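Local coordinates for Ras-related protein Rab-7L1 (Homo sapiens, PDB 6HH2) that binds and hydrolyses GTP as a Rab-family switch in retrograde trafficking between lysosomes and the Golgi, recruiting the kinase LRRK2 to the Golgi and stimulating its activity, at residues F35-H38 with Y39-T42. The protein carries 4 engineered substitutions. Residues are numbered along the deposited sequence; the frame is centred on the assembly and turned at random.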
loop_
_atom_site.group_PDB
_atom_site.type_symbol
_atom_site.label_atom_id
_atom_site.label_comp_id
_atom_site.label_asym_id
_atom_site.label_seq_id
_atom_site.Cartn_x
_atom_site.Cartn_y
_atom_site.Cartn_z
ATOM N N PHE A 35 -8.229 -17.371 3.371
ATOM C CA PHE A 35 -9.582 -17.870 3.576
ATOM C C PHE A 35 -10.129 -18.656 2.389
ATOM O O PHE A 35 -10.751 -19.691 2.593
ATOM C CB PHE A 35 -10.539 -16.704 3.899
ATOM C CG PHE A 35 -10.093 -15.885 5.089
ATOM C CD1 PHE A 35 -10.058 -16.429 6.347
ATOM C CD2 PHE A 35 -9.653 -14.578 4.884
ATOM C CE1 PHE A 35 -9.633 -15.635 7.442
ATOM C CE2 PHE A 35 -9.210 -13.793 6.011
ATOM C CZ PHE A 35 -9.184 -14.357 7.239
ATOM N N SER A 36 -9.871 -18.192 1.165
ATOM C CA SER A 36 -10.310 -18.907 -0.022
ATOM C C SER A 36 -9.629 -18.309 -1.233
ATOM O O SER A 36 -9.531 -17.072 -1.370
ATOM C CB SER A 36 -11.827 -18.784 -0.199
ATOM O OG SER A 36 -12.206 -19.430 -1.414
ATOM N N LYS A 37 -9.118 -19.204 -2.090
ATOM C CA LYS A 37 -8.489 -18.813 -3.350
ATOM C C LYS A 37 -9.283 -19.266 -4.555
ATOM O O LYS A 37 -8.759 -19.202 -5.699
ATOM C CB LYS A 37 -7.069 -19.389 -3.425
ATOM C CG LYS A 37 -6.124 -18.719 -2.395
ATOM C CD LYS A 37 -4.687 -19.145 -2.704
ATOM C CE LYS A 37 -3.971 -19.732 -1.561
ATOM N NZ LYS A 37 -2.718 -20.319 -2.191
ATOM N N HIS A 38 -10.495 -19.781 -4.352
ATOM C CA HIS A 38 -11.313 -20.273 -5.446
ATOM C C HIS A 38 -11.479 -19.224 -6.531
ATOM O O HIS A 38 -11.500 -19.562 -7.736
ATOM C CB HIS A 38 -12.677 -20.734 -4.895
ATOM C CG HIS A 38 -13.551 -21.435 -5.889
ATOM N ND1 HIS A 38 -14.397 -20.755 -6.732
ATOM C CD2 HIS A 38 -13.793 -22.753 -6.091
ATOM C CE1 HIS A 38 -15.090 -21.621 -7.453
ATOM N NE2 HIS A 38 -14.754 -22.845 -7.075
ATOM N N TYR A 39 -11.529 -17.961 -6.146
ATOM C CA TYR A 39 -11.769 -16.894 -7.091
ATOM C C TYR A 39 -10.655 -16.741 -8.126
ATOM O O TYR A 39 -10.924 -16.206 -9.196
ATOM C CB TYR A 39 -11.971 -15.568 -6.358
ATOM C CG TYR A 39 -10.693 -14.940 -5.792
ATOM C CD1 TYR A 39 -10.159 -15.333 -4.550
ATOM C CD2 TYR A 39 -10.027 -13.939 -6.499
ATOM C CE1 TYR A 39 -8.988 -14.755 -4.049
ATOM C CE2 TYR A 39 -8.879 -13.349 -6.003
ATOM C CZ TYR A 39 -8.360 -13.758 -4.757
ATOM O OH TYR A 39 -7.218 -13.169 -4.248
ATOM N N LYS A 40 -9.423 -17.171 -7.830
ATOM C CA LYS A 40 -8.308 -16.828 -8.721
ATOM C C LYS A 40 -8.464 -17.455 -10.088
ATOM O O LYS A 40 -7.926 -16.936 -11.080
ATOM C CB LYS A 40 -7.001 -17.290 -8.084
ATOM C CG LYS A 40 -6.682 -16.492 -6.845
ATOM C CD LYS A 40 -5.408 -16.979 -6.221
ATOM C CE LYS A 40 -5.063 -16.156 -5.019
ATOM N NZ LYS A 40 -4.616 -14.739 -5.379
ATOM N N SER A 41 -9.176 -18.566 -10.170
ATOM C CA SER A 41 -9.215 -19.263 -11.459
ATOM C C SER A 41 -9.949 -18.446 -12.523
ATOM O O SER A 41 -9.690 -18.612 -13.725
ATOM C CB SER A 41 -9.795 -20.654 -11.263
ATOM O OG SER A 41 -11.195 -20.595 -11.219
ATOM N N THR A 42 -10.844 -17.542 -12.123
ATOM C CA THR A 42 -11.568 -16.687 -13.060
ATOM C C THR A 42 -11.204 -15.208 -12.963
ATOM O O THR A 42 -11.479 -14.454 -13.904
ATOM C CB THR A 42 -13.088 -16.866 -12.908
ATOM O OG1 THR A 42 -13.464 -16.514 -11.552
ATOM C CG2 THR A 42 -13.499 -18.285 -13.175
HETATM O O HOH W 1 -13.176 -18.760 -9.903
HETATM O O HOH W 2 -11.202 -22.097 -8.790
#
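K37 and K40 meet through the methylenes of their side chains at the two ends of a type I beta turn, which is closed by a nearly straight bond from K40 N to K37 O (3.0 Å, 165°). The donor sits well above the plane of that carbonyl. K37 CD and K40 CE approach to 3.8 Å as the chains pass at a slant, and the K37 ammonium runs off, its NZ 6.7 Å from K40 NZ. A bend in the last torsion of K40 (chi4 -71°) brings its NZ within 3.2 Å of Y39 OH, a hydrogen bond. D33 holds both ends of this pair, one carboxylate oxygen in a salt bridge with K40 NZ and the other in a hydrogen bond with Y39 OH, which is also tied to the backbone N of L49. The turn leads into helix 40-43 in the first switch region of this Ras-like fold, whose residues from Y39 onward probably form the effector-binding region; in this GDP form the K40 side chain is about 13 Å from the magnesium ion. K40 CG covers one face of the Y39 ring, 3.8 Å above its centre. Y39 CG lies between its own backbone N and carbonyl carbon (chi1 75°), and the ring's edge is turned to S36 O, 3.6 Å from Y39 CE1; the carbonyl takes its hydrogen bond from the side-chain amide of Q32. Two waters each donate to H38 O and bond S41 OG, the first reaching T42 OG1 as well.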